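Local coordinates for protein putative nitroreductase (Thermotoga maritima, PDB 1VKW) that probably acts as an oxidoreductase related to the FMN-dependent nitroreductases, although its substrate remains unknown, at residues F48-L53 and L77-F82; E201-K206 and C213-P218; E42-K47 and E85-F90; L159-W164 and S177-D182. All coordinates share one frame; numbering follows the deposited sequence.

Contact 1. Residues F48-L53 and L77-F82; sequences FITKKL and LVEYGF
The carboxylate of E79 is held by consecutive backbone N-H groups of the loop 48-53. I49 N donates over 3.0 Å, in a nearly straight bond (169° at the hydrogen), to E79 OE2, which accepts through its syn lone pair. T50 N reaches E79 OE1 at 2.9 Å, also from the syn side but 21° out of the carboxylate plane, and K51 N adds a weak bond to E79 OE1 at 3.5 Å. OE2 has a further donor in Q83 NE2, one turn later on the same helix 74-93. Because the E79 chain turns at CG (chi2 70°) instead of running straight out, its head swings into the bend of the loop. K51 O lies only 3.3 Å from E79 CD, yet it too is served by Q83 NE2, while Q83 OE1 takes the N-H of L53.

Two separate apolar patches accompany this polar centre. In one, I49 lays CG1 and CD1 over a face of the F82 ring, with I49 CD1 also 4.0 Å from V78 CG1; F48 CA comes to the edge of the same ring. In the second, L53 sends CD1 to within 3.5 Å of Y80 CD1, the leucine lying roughly at right angles to the tyrosine side chain, whose OH is bonded to Y111 O and A68 N.

Consecutive N-H groups of the loop thus converge on the carboxylate: the buried acid has donors at both oxygens, an environment that probably favours its ionised form and ties a segment without regular structure to the helix.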
# COMPACT_ATOMS: atom_id res chain seq x y z
N PHE A 48 -3.80 9.49 -6.98
CA PHE A 48 -4.59 10.02 -5.87
C PHE A 48 -6.06 10.13 -6.26
O PHE A 48 -6.40 10.17 -7.44
CB PHE A 48 -4.02 11.36 -5.37
CG PHE A 48 -3.93 12.43 -6.42
CD1 PHE A 48 -5.02 13.24 -6.70
CD2 PHE A 48 -2.74 12.68 -7.09
CE1 PHE A 48 -4.93 14.26 -7.65
CE2 PHE A 48 -2.64 13.67 -8.04
CZ PHE A 48 -3.74 14.47 -8.32
N ILE A 49 -6.92 10.15 -5.25
CA ILE A 49 -8.36 10.17 -5.48
C ILE A 49 -8.86 11.61 -5.64
O ILE A 49 -9.61 11.90 -6.58
CB ILE A 49 -9.08 9.47 -4.31
CG1 ILE A 49 -8.67 8.00 -4.24
CG2 ILE A 49 -10.59 9.57 -4.48
CD1 ILE A 49 -8.91 7.36 -2.89
N THR A 50 -8.46 12.49 -4.72
CA THR A 50 -8.90 13.89 -4.71
C THR A 50 -7.71 14.83 -4.79
O THR A 50 -7.62 15.65 -5.71
CB THR A 50 -9.72 14.18 -3.42
OG1 THR A 50 -11.00 13.54 -3.52
CG2 THR A 50 -10.06 15.65 -3.29
N LYS A 51 -6.81 14.73 -3.82
CA LYS A 51 -5.65 15.60 -3.75
C LYS A 51 -4.41 14.82 -3.34
O LYS A 51 -4.48 13.90 -2.54
CB LYS A 51 -5.91 16.78 -2.80
CG LYS A 51 -5.48 16.57 -1.35
CD LYS A 51 -5.98 17.69 -0.46
CE LYS A 51 -5.50 17.51 0.98
NZ LYS A 51 -4.04 17.75 1.13
N LYS A 52 -3.27 15.22 -3.91
CA LYS A 52 -1.98 14.62 -3.59
C LYS A 52 -1.53 15.21 -2.27
O LYS A 52 -1.53 16.43 -2.11
CB LYS A 52 -0.95 14.94 -4.68
CG LYS A 52 0.42 14.29 -4.49
CD LYS A 52 1.42 14.68 -5.58
CE LYS A 52 1.94 16.11 -5.41
NZ LYS A 52 3.04 16.46 -6.36
N LEU A 53 -1.15 14.36 -1.33
CA LEU A 53 -0.66 14.84 -0.04
C LEU A 53 0.77 15.37 -0.14
O LEU A 53 1.42 15.20 -1.17
CB LEU A 53 -0.74 13.74 1.01
CG LEU A 53 -2.17 13.25 1.30
CD1 LEU A 53 -2.14 12.25 2.43
CD2 LEU A 53 -3.12 14.40 1.62
N LEU A 77 -8.23 10.56 5.16
CA LEU A 77 -7.50 9.42 5.71
C LEU A 77 -7.42 8.24 4.72
O LEU A 77 -6.41 7.55 4.68
CB LEU A 77 -8.10 8.99 7.04
CG LEU A 77 -7.79 9.92 8.22
CD1 LEU A 77 -8.66 9.56 9.40
CD2 LEU A 77 -6.32 9.86 8.61
N VAL A 78 -8.48 8.02 3.95
CA VAL A 78 -8.42 7.04 2.83
C VAL A 78 -7.30 7.45 1.87
O VAL A 78 -6.51 6.61 1.43
CB VAL A 78 -9.79 6.92 2.10
CG1 VAL A 78 -9.68 6.10 0.83
CG2 VAL A 78 -10.81 6.29 2.99
N GLU A 79 -7.22 8.75 1.57
CA GLU A 79 -6.17 9.32 0.74
C GLU A 79 -4.80 8.99 1.31
O GLU A 79 -3.90 8.59 0.57
CB GLU A 79 -6.34 10.85 0.65
CG GLU A 79 -5.59 11.50 -0.50
CD GLU A 79 -6.18 11.15 -1.85
OE1 GLU A 79 -7.25 11.70 -2.20
OE2 GLU A 79 -5.59 10.32 -2.56
N TYR A 80 -4.63 9.19 2.62
CA TYR A 80 -3.37 8.89 3.30
C TYR A 80 -2.97 7.42 3.13
O TYR A 80 -1.85 7.11 2.73
CB TYR A 80 -3.44 9.28 4.79
CG TYR A 80 -2.07 9.42 5.43
CD1 TYR A 80 -1.40 10.63 5.44
CD2 TYR A 80 -1.43 8.32 6.00
CE1 TYR A 80 -0.14 10.76 6.01
CE2 TYR A 80 -0.16 8.45 6.58
CZ TYR A 80 0.48 9.67 6.58
OH TYR A 80 1.73 9.81 7.14
N GLY A 81 -3.91 6.52 3.40
CA GLY A 81 -3.69 5.09 3.19
C GLY A 81 -3.40 4.74 1.75
O GLY A 81 -2.49 3.97 1.46
N PHE A 82 -4.17 5.33 0.83
CA PHE A 82 -4.05 5.05 -0.60
C PHE A 82 -2.68 5.45 -1.16
O PHE A 82 -2.00 4.65 -1.81
CB PHE A 82 -5.19 5.76 -1.35
CG PHE A 82 -5.28 5.40 -2.81
CD1 PHE A 82 -5.72 4.14 -3.21
CD2 PHE A 82 -4.95 6.33 -3.79
CE1 PHE A 82 -5.82 3.80 -4.56
CE2 PHE A 82 -5.03 6.00 -5.15
CZ PHE A 82 -5.47 4.73 -5.53

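Contact 2. Residues E201-K206 and C213-P218; sequences EPVIQK and CLILNP
V203 and I215 lose the most surface here and form the last pair of the antiparallel ladder, at the open end of the hairpin. They are a hydrogen-bonded pair: I215 N reaches V203 O at 2.7 Å, in the carbonyl plane, and V203 N returns to I215 O at 3.1 Å. Their side chains share a face of the sheet, with V203 CB 4.1 Å from I215 CB. V203 also sends CG2 to P218 CB (3.9 Å), so the C-terminal residue packs against V203 at that open end. I215 CD1, for its part, lies against the amide end of Q205, whose OE1 is bonded to R207.

P202, just before the strand, places CA 3.3 Å from I215 O in a CA-H...O contact and presses CB on L214 CG. On that face I204 and L214 run side by side in the same direction; I204 CG1 and L214 CD1 are 3.3 Å apart, tighter than usual van der Waals contact. The Q205-C213 pair, joined by two backbone bonds, continues the ladder toward the turn.

Strand 203-207 is an outer strand of its four-stranded antiparallel sheet. Strand 211-215 sits between it and strand 172-176, to which C213 is tied by the disulfide with C174, while P202 and I204 rest on Y191 of helix 180-198.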
# COMPACT_ATOMS: atom_id res chain seq x y z
N GLU A 201 -6.35 2.07 -16.85
CA GLU A 201 -6.46 2.83 -15.61
C GLU A 201 -7.82 2.62 -14.93
O GLU A 201 -8.82 3.13 -15.43
CB GLU A 201 -6.29 4.31 -15.98
CG GLU A 201 -6.19 5.26 -14.81
CD GLU A 201 -4.88 5.13 -14.05
OE1 GLU A 201 -4.02 4.30 -14.45
OE2 GLU A 201 -4.71 5.85 -13.06
N PRO A 202 -7.90 1.90 -13.80
CA PRO A 202 -9.18 1.76 -13.09
C PRO A 202 -9.68 3.12 -12.59
O PRO A 202 -8.87 4.01 -12.34
CB PRO A 202 -8.84 0.85 -11.90
CG PRO A 202 -7.55 0.20 -12.27
CD PRO A 202 -6.82 1.20 -13.09
N VAL A 203 -11.00 3.27 -12.48
CA VAL A 203 -11.58 4.49 -11.95
C VAL A 203 -12.06 4.21 -10.53
O VAL A 203 -12.74 3.22 -10.29
CB VAL A 203 -12.78 4.99 -12.80
CG1 VAL A 203 -13.44 6.22 -12.17
CG2 VAL A 203 -12.32 5.28 -14.21
N ILE A 204 -11.70 5.10 -9.60
CA ILE A 204 -12.04 4.95 -8.21
C ILE A 204 -13.14 5.93 -7.89
O ILE A 204 -13.00 7.13 -8.16
CB ILE A 204 -10.84 5.26 -7.31
CG1 ILE A 204 -9.65 4.38 -7.66
CG2 ILE A 204 -11.24 5.09 -5.83
CD1 ILE A 204 -8.32 5.12 -7.55
N GLN A 205 -14.22 5.43 -7.28
CA GLN A 205 -15.37 6.24 -6.92
C GLN A 205 -15.84 5.95 -5.51
O GLN A 205 -16.01 4.78 -5.14
CB GLN A 205 -16.50 6.00 -7.92
CG GLN A 205 -16.15 6.48 -9.31
CD GLN A 205 -17.33 6.50 -10.23
OE1 GLN A 205 -18.29 5.76 -10.03
NE2 GLN A 205 -17.26 7.33 -11.26
N LYS A 206 -16.06 7.00 -4.72
CA LYS A 206 -16.63 6.86 -3.39
C LYS A 206 -18.11 6.54 -3.54
O LYS A 206 -18.78 7.14 -4.37
CB LYS A 206 -16.47 8.12 -2.55
CG LYS A 206 -16.86 7.91 -1.10
CD LYS A 206 -17.06 9.22 -0.33
CE LYS A 206 -17.09 8.93 1.18
NZ LYS A 206 -17.21 10.16 2.00
N CYS A 213 -15.45 2.06 -4.64
CA CYS A 213 -15.54 1.07 -5.70
C CYS A 213 -14.54 1.39 -6.79
O CYS A 213 -14.28 2.55 -7.10
CB CYS A 213 -16.95 1.01 -6.30
SG CYS A 213 -18.20 0.35 -5.16
N LEU A 214 -14.00 0.32 -7.35
CA LEU A 214 -13.07 0.40 -8.44
C LEU A 214 -13.79 -0.07 -9.69
O LEU A 214 -14.24 -1.21 -9.75
CB LEU A 214 -11.90 -0.54 -8.14
CG LEU A 214 -10.55 -0.21 -8.73
CD1 LEU A 214 -10.04 1.10 -8.14
CD2 LEU A 214 -9.59 -1.37 -8.41
N ILE A 215 -13.92 0.80 -10.68
CA ILE A 215 -14.38 0.36 -11.98
C ILE A 215 -13.15 -0.25 -12.67
O ILE A 215 -12.21 0.45 -13.03
CB ILE A 215 -15.00 1.51 -12.80
CG1 ILE A 215 -16.18 2.14 -12.03
CG2 ILE A 215 -15.52 0.99 -14.12
CD1 ILE A 215 -16.67 3.44 -12.62
N LEU A 216 -13.19 -1.57 -12.84
CA LEU A 216 -11.99 -2.35 -13.13
C LEU A 216 -11.45 -2.19 -14.54
O LEU A 216 -10.25 -2.04 -14.72
CB LEU A 216 -12.28 -3.84 -12.88
CG LEU A 216 -12.53 -4.15 -11.40
CD1 LEU A 216 -13.21 -5.50 -11.25
CD2 LEU A 216 -11.24 -4.10 -10.62
N ASN A 217 -12.33 -2.26 -15.53
CA ASN A 217 -11.88 -2.25 -16.94
C ASN A 217 -12.60 -1.13 -17.67
O ASN A 217 -13.45 -1.38 -18.52
CB ASN A 217 -12.18 -3.61 -17.57
CG ASN A 217 -11.44 -3.84 -18.87
OD1 ASN A 217 -10.41 -3.24 -19.14
ND2 ASN A 217 -11.97 -4.75 -19.68
N PRO A 218 -12.29 0.12 -17.31
CA PRO A 218 -13.02 1.26 -17.84
C PRO A 218 -12.58 1.61 -19.25
O PRO A 218 -11.44 2.02 -19.46
CB PRO A 218 -12.67 2.38 -16.86
CG PRO A 218 -11.33 2.04 -16.36
CD PRO A 218 -11.21 0.54 -16.40
OXT PRO A 218 -13.35 1.47 -20.21

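Contact 3. Residues E42-K47 and E85-F90; sequences ENLLVK and EQIVLF
With CG beside its backbone N (chi1 -77°) and the chain straight beyond (chi2 175°), Q86 carries its amide out from helix 74-93 to the backbone of K47. L44, whose CG is trans to N (chi1 176°), extends its methyls toward F90, one helical turn further on.

The Q86 amide pairs with both polar groups of one peptide residue. K47 N donates to Q86 OE1 at 2.8 Å, in the carbonyl plane and on a lone pair. Q86 NE2 returns a bond to K47 O, also 2.8 Å long, its acceptor lying close to the amide plane. NE2 gives a second bond to F82 O on its own helix, and OE1 also receives a water (2.8 Å) that donates to L45 O as well. V46 crosses this group at about a right angle, CG2 resting 3.6 Å from Q86 CD. The lysine itself leads away, its NZ forming a salt bridge with E201.

L44 supplies the apolar half. Its CD1 lies over the face of the F90 ring, 4.2 Å from the centroid, in a CH-pi contact, while CD2 touches F90 CB at 3.5 Å and approaches I87. Leucine and phenylalanine slide past each other in opposite directions.

The amide pairs with K47 as the backbone of a neighbouring strand would, matching its N-H and C=O with an acceptor and a donor. Two bonds at OE1 and two at NE2 fix which way the amide is turned. The bonds between the two segments tie the extended chain after helix 35-43 to the long helix through neutral groups alone, the charge of K47 being directed to E201.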
# COMPACT_ATOMS: atom_id res chain seq x y z
N GLU A 42 10.60 10.83 -4.37
CA GLU A 42 10.02 12.07 -4.90
C GLU A 42 9.62 11.96 -6.38
O GLU A 42 8.65 12.58 -6.81
CB GLU A 42 10.96 13.25 -4.67
CG GLU A 42 11.08 13.63 -3.20
CD GLU A 42 11.68 15.00 -2.98
OE1 GLU A 42 12.68 15.34 -3.67
OE2 GLU A 42 11.16 15.74 -2.12
N ASN A 43 10.35 11.14 -7.13
CA ASN A 43 10.04 10.92 -8.54
C ASN A 43 8.91 9.91 -8.76
O ASN A 43 8.33 9.86 -9.85
CB ASN A 43 11.29 10.44 -9.29
CG ASN A 43 11.34 10.94 -10.72
OD1 ASN A 43 11.08 10.19 -11.66
ND2 ASN A 43 11.67 12.22 -10.88
N LEU A 44 8.61 9.10 -7.75
CA LEU A 44 7.55 8.10 -7.85
C LEU A 44 6.26 8.77 -8.30
O LEU A 44 5.83 9.75 -7.69
CB LEU A 44 7.34 7.39 -6.50
CG LEU A 44 6.20 6.35 -6.41
CD1 LEU A 44 6.41 5.20 -7.38
CD2 LEU A 44 6.06 5.82 -4.97
N LEU A 45 5.65 8.26 -9.36
CA LEU A 45 4.33 8.73 -9.78
C LEU A 45 3.30 8.08 -8.86
O LEU A 45 3.24 6.85 -8.74
CB LEU A 45 4.03 8.37 -11.24
CG LEU A 45 2.86 9.13 -11.87
CD1 LEU A 45 3.30 10.54 -12.26
CD2 LEU A 45 2.30 8.40 -13.08
N VAL A 46 2.51 8.92 -8.20
CA VAL A 46 1.49 8.44 -7.26
C VAL A 46 0.10 8.75 -7.79
O VAL A 46 -0.15 9.85 -8.28
CB VAL A 46 1.70 9.04 -5.82
CG1 VAL A 46 1.37 10.53 -5.76
CG2 VAL A 46 0.87 8.26 -4.79
N LYS A 47 -0.79 7.77 -7.72
CA LYS A 47 -2.20 7.99 -8.03
C LYS A 47 -2.88 8.56 -6.78
O LYS A 47 -2.57 8.16 -5.66
CB LYS A 47 -2.87 6.67 -8.43
CG LYS A 47 -4.34 6.82 -8.80
CD LYS A 47 -4.50 7.38 -10.19
CE LYS A 47 -5.97 7.42 -10.59
NZ LYS A 47 -6.13 7.78 -12.03
N GLU A 85 0.39 3.56 0.92
CA GLU A 85 0.68 2.19 0.53
C GLU A 85 1.36 2.12 -0.85
O GLU A 85 2.17 1.23 -1.07
CB GLU A 85 -0.56 1.30 0.62
CG GLU A 85 -0.30 -0.19 0.40
CD GLU A 85 0.54 -0.88 1.47
OE1 GLU A 85 0.98 -0.23 2.44
OE2 GLU A 85 0.77 -2.11 1.34
N GLN A 86 1.07 3.06 -1.75
CA GLN A 86 1.81 3.15 -3.00
C GLN A 86 3.31 3.34 -2.74
O GLN A 86 4.15 2.71 -3.39
CB GLN A 86 1.27 4.28 -3.88
CG GLN A 86 -0.04 3.90 -4.58
CD GLN A 86 -0.63 5.06 -5.35
OE1 GLN A 86 -0.16 5.38 -6.44
NE2 GLN A 86 -1.65 5.70 -4.78
N ILE A 87 3.62 4.20 -1.77
CA ILE A 87 5.01 4.45 -1.38
C ILE A 87 5.65 3.21 -0.73
O ILE A 87 6.80 2.86 -1.05
CB ILE A 87 5.09 5.67 -0.43
CG1 ILE A 87 4.59 6.93 -1.16
CG2 ILE A 87 6.52 5.87 0.07
CD1 ILE A 87 4.26 8.10 -0.23
N VAL A 88 4.90 2.55 0.15
CA VAL A 88 5.35 1.30 0.79
C VAL A 88 5.73 0.26 -0.25
O VAL A 88 6.80 -0.35 -0.17
CB VAL A 88 4.25 0.70 1.71
CG1 VAL A 88 4.55 -0.75 2.09
CG2 VAL A 88 4.11 1.53 2.97
N LEU A 89 4.86 0.07 -1.23
CA LEU A 89 5.09 -0.92 -2.27
C LEU A 89 6.26 -0.55 -3.16
O LEU A 89 6.98 -1.43 -3.64
CB LEU A 89 3.81 -1.10 -3.10
CG LEU A 89 2.68 -1.81 -2.35
CD1 LEU A 89 1.42 -1.88 -3.22
CD2 LEU A 89 3.12 -3.22 -1.90
N PHE A 90 6.46 0.74 -3.38
CA PHE A 90 7.63 1.20 -4.10
C PHE A 90 8.91 0.88 -3.30
O PHE A 90 9.91 0.37 -3.85
CB PHE A 90 7.52 2.70 -4.38
CG PHE A 90 8.77 3.29 -4.95
CD1 PHE A 90 9.29 2.82 -6.15
CD2 PHE A 90 9.46 4.30 -4.27
CE1 PHE A 90 10.45 3.36 -6.68
CE2 PHE A 90 10.61 4.83 -4.80
CZ PHE A 90 11.11 4.36 -6.00
O HOH W 1 2.34 4.48 -7.44

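Contact 4. Residues L159-W164 and S177-D182; sequences LNRQPW and SERPVD
The guanidinium of R161 lies flat on that of R179, centres 3.9 Å apart and planes only 8° from parallel, although the two side chains cross at about a right angle. R179 NE sits over the centre of the R161 group, and R179 CD comes within 3.4 Å of R161 NH2. R161 reaches this place by an extended chain from CG to NE. At its edge, in plane, lies D182 OD2, the carboxylate itself being turned steeply to the guanidinium: NE and NH2 both point to OD2 in a salt bridge whose two hydrogen bonds are weak, at 3.5 Å each. A water bridges the same pair more closely, accepting from R161 NH2 and donating to D182 OD2 at 2.7 Å. The acid probably offsets part of the charge of the stacked arginines, while D182 OD1 is occupied by A158 N.

P163 packs beside them, its CG 3.5 Å from D182 CB and its CB on R179 CG. P163 is the centre of an inverse gamma turn, which leads the loop into strand 165-168, and its carbonyl faces S177, just after strand 172-176. S177 OG, placed trans to its backbone N (chi1 -174°), donates to P163 O at 2.6 Å and accepts from R179 N, forming an ST turn immediately before helix 180-198, where R179 holds the N-cap position.

Next to the proline, whose CD lies over one face of its ring, W164 directs NE1 to D182 O at 3.2 Å. The oxygen lies near the edge of the ring, but the donor approaches from above the carbonyl plane, 75° out of it, and W164 also touches A186 of the same helix.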
# COMPACT_ATOMS: atom_id res chain seq x y z
N LEU A 159 -2.96 -3.04 13.60
CA LEU A 159 -3.12 -4.21 14.50
C LEU A 159 -3.57 -5.51 13.80
O LEU A 159 -4.11 -6.40 14.45
CB LEU A 159 -4.11 -3.88 15.64
CG LEU A 159 -3.72 -2.75 16.59
CD1 LEU A 159 -4.70 -2.71 17.77
CD2 LEU A 159 -2.30 -2.92 17.08
N ASN A 160 -3.29 -5.62 12.50
CA ASN A 160 -3.75 -6.74 11.66
C ASN A 160 -5.25 -7.04 11.77
O ASN A 160 -5.69 -8.19 11.64
CB ASN A 160 -2.94 -8.01 11.91
CG ASN A 160 -3.02 -8.99 10.74
OD1 ASN A 160 -3.15 -8.59 9.59
ND2 ASN A 160 -2.95 -10.29 11.04
N ARG A 161 -6.06 -6.01 11.95
CA ARG A 161 -7.48 -6.27 12.12
C ARG A 161 -8.19 -6.54 10.81
O ARG A 161 -9.30 -7.05 10.84
CB ARG A 161 -8.16 -5.17 12.90
CG ARG A 161 -8.21 -3.84 12.24
CD ARG A 161 -8.53 -2.74 13.24
NE ARG A 161 -8.09 -1.44 12.78
CZ ARG A 161 -8.07 -0.35 13.53
NH1 ARG A 161 -8.49 -0.39 14.79
NH2 ARG A 161 -7.64 0.79 13.02
N GLN A 162 -7.56 -6.19 9.68
CA GLN A 162 -8.02 -6.59 8.34
C GLN A 162 -9.47 -6.18 8.14
O GLN A 162 -10.33 -7.02 7.87
CB GLN A 162 -7.88 -8.11 8.16
CG GLN A 162 -6.48 -8.65 8.32
CD GLN A 162 -6.45 -10.13 8.71
OE1 GLN A 162 -6.83 -11.00 7.91
NE2 GLN A 162 -5.96 -10.42 9.90
N PRO A 163 -9.74 -4.88 8.28
CA PRO A 163 -11.11 -4.38 8.44
C PRO A 163 -11.87 -4.17 7.11
O PRO A 163 -12.48 -3.12 6.91
CB PRO A 163 -10.89 -3.04 9.15
CG PRO A 163 -9.57 -2.54 8.61
CD PRO A 163 -8.75 -3.77 8.32
N TRP A 164 -11.87 -5.17 6.23
CA TRP A 164 -12.42 -5.00 4.87
C TRP A 164 -13.58 -5.92 4.57
O TRP A 164 -13.58 -7.10 4.92
CB TRP A 164 -11.34 -5.23 3.83
CG TRP A 164 -10.04 -4.59 4.15
CD1 TRP A 164 -9.78 -3.26 4.22
CD2 TRP A 164 -8.81 -5.26 4.42
NE1 TRP A 164 -8.46 -3.05 4.53
CE2 TRP A 164 -7.84 -4.26 4.65
CE3 TRP A 164 -8.42 -6.59 4.49
CZ2 TRP A 164 -6.51 -4.57 4.95
CZ3 TRP A 164 -7.09 -6.90 4.78
CH2 TRP A 164 -6.16 -5.88 5.01
N SER A 177 -15.08 -0.24 4.65
CA SER A 177 -14.44 -0.31 5.95
C SER A 177 -14.79 0.90 6.81
O SER A 177 -14.98 2.00 6.29
CB SER A 177 -12.92 -0.35 5.80
OG SER A 177 -12.29 -0.55 7.05
N GLU A 178 -14.84 0.69 8.12
CA GLU A 178 -14.95 1.77 9.11
C GLU A 178 -13.61 2.47 9.41
O GLU A 178 -13.57 3.45 10.16
CB GLU A 178 -15.50 1.23 10.44
CG GLU A 178 -16.71 0.30 10.36
CD GLU A 178 -17.97 0.99 9.86
OE1 GLU A 178 -17.89 2.05 9.19
OE2 GLU A 178 -19.07 0.45 10.12
N ARG A 179 -12.53 1.94 8.84
CA ARG A 179 -11.17 2.40 9.11
C ARG A 179 -10.57 2.99 7.83
O ARG A 179 -10.06 2.24 6.99
CB ARG A 179 -10.31 1.22 9.55
CG ARG A 179 -10.84 0.52 10.76
CD ARG A 179 -10.83 1.39 11.98
NE ARG A 179 -11.43 0.73 13.12
CZ ARG A 179 -11.55 1.29 14.31
NH1 ARG A 179 -11.12 2.54 14.52
NH2 ARG A 179 -12.11 0.61 15.30
N PRO A 180 -10.66 4.31 7.68
CA PRO A 180 -10.38 4.93 6.40
C PRO A 180 -8.94 4.71 5.91
O PRO A 180 -8.74 4.44 4.74
CB PRO A 180 -10.73 6.41 6.63
CG PRO A 180 -10.73 6.61 8.10
CD PRO A 180 -11.06 5.30 8.70
N VAL A 181 -7.96 4.74 6.81
CA VAL A 181 -6.57 4.54 6.39
C VAL A 181 -6.39 3.13 5.83
O VAL A 181 -5.87 2.96 4.74
CB VAL A 181 -5.56 4.82 7.52
CG1 VAL A 181 -4.13 4.67 7.02
CG2 VAL A 181 -5.75 6.23 8.07
N ASP A 182 -6.86 2.14 6.58
CA ASP A 182 -6.82 0.73 6.15
C ASP A 182 -7.59 0.52 4.84
O ASP A 182 -7.14 -0.21 3.97
CB ASP A 182 -7.38 -0.18 7.26
CG ASP A 182 -6.58 -0.07 8.58
OD1 ASP A 182 -5.34 0.03 8.54
OD2 ASP A 182 -7.11 -0.09 9.71
O HOH W 2 -5.95 2.09 10.71
O HOH W 3 -14.67 -2.13 9.21

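Along the chain the order is contact 3, contact 4, contact 2, with contact 1 falling between the two segments of contact 3. Contacts 1 and 3 share helix 74-93, their centres 12 Å apart, and hold much of the chain from L44 to L53 against it. Contact 4, whose centre is 16 Å from that of contact 1, meets it where L77 and V78 pack on P180 at the start of helix 180-198. Contact 2, in the second sheet, touches contact 1 through F82 and I204, and contact 3 through the E201-K47 salt bridge. Contacts 3 and 4 do not touch and lie on opposite sides of the chain's centre. Helix 74-93 is thus where loop 44-53, the start of helix 180-198 and, through F82, the hairpin meet.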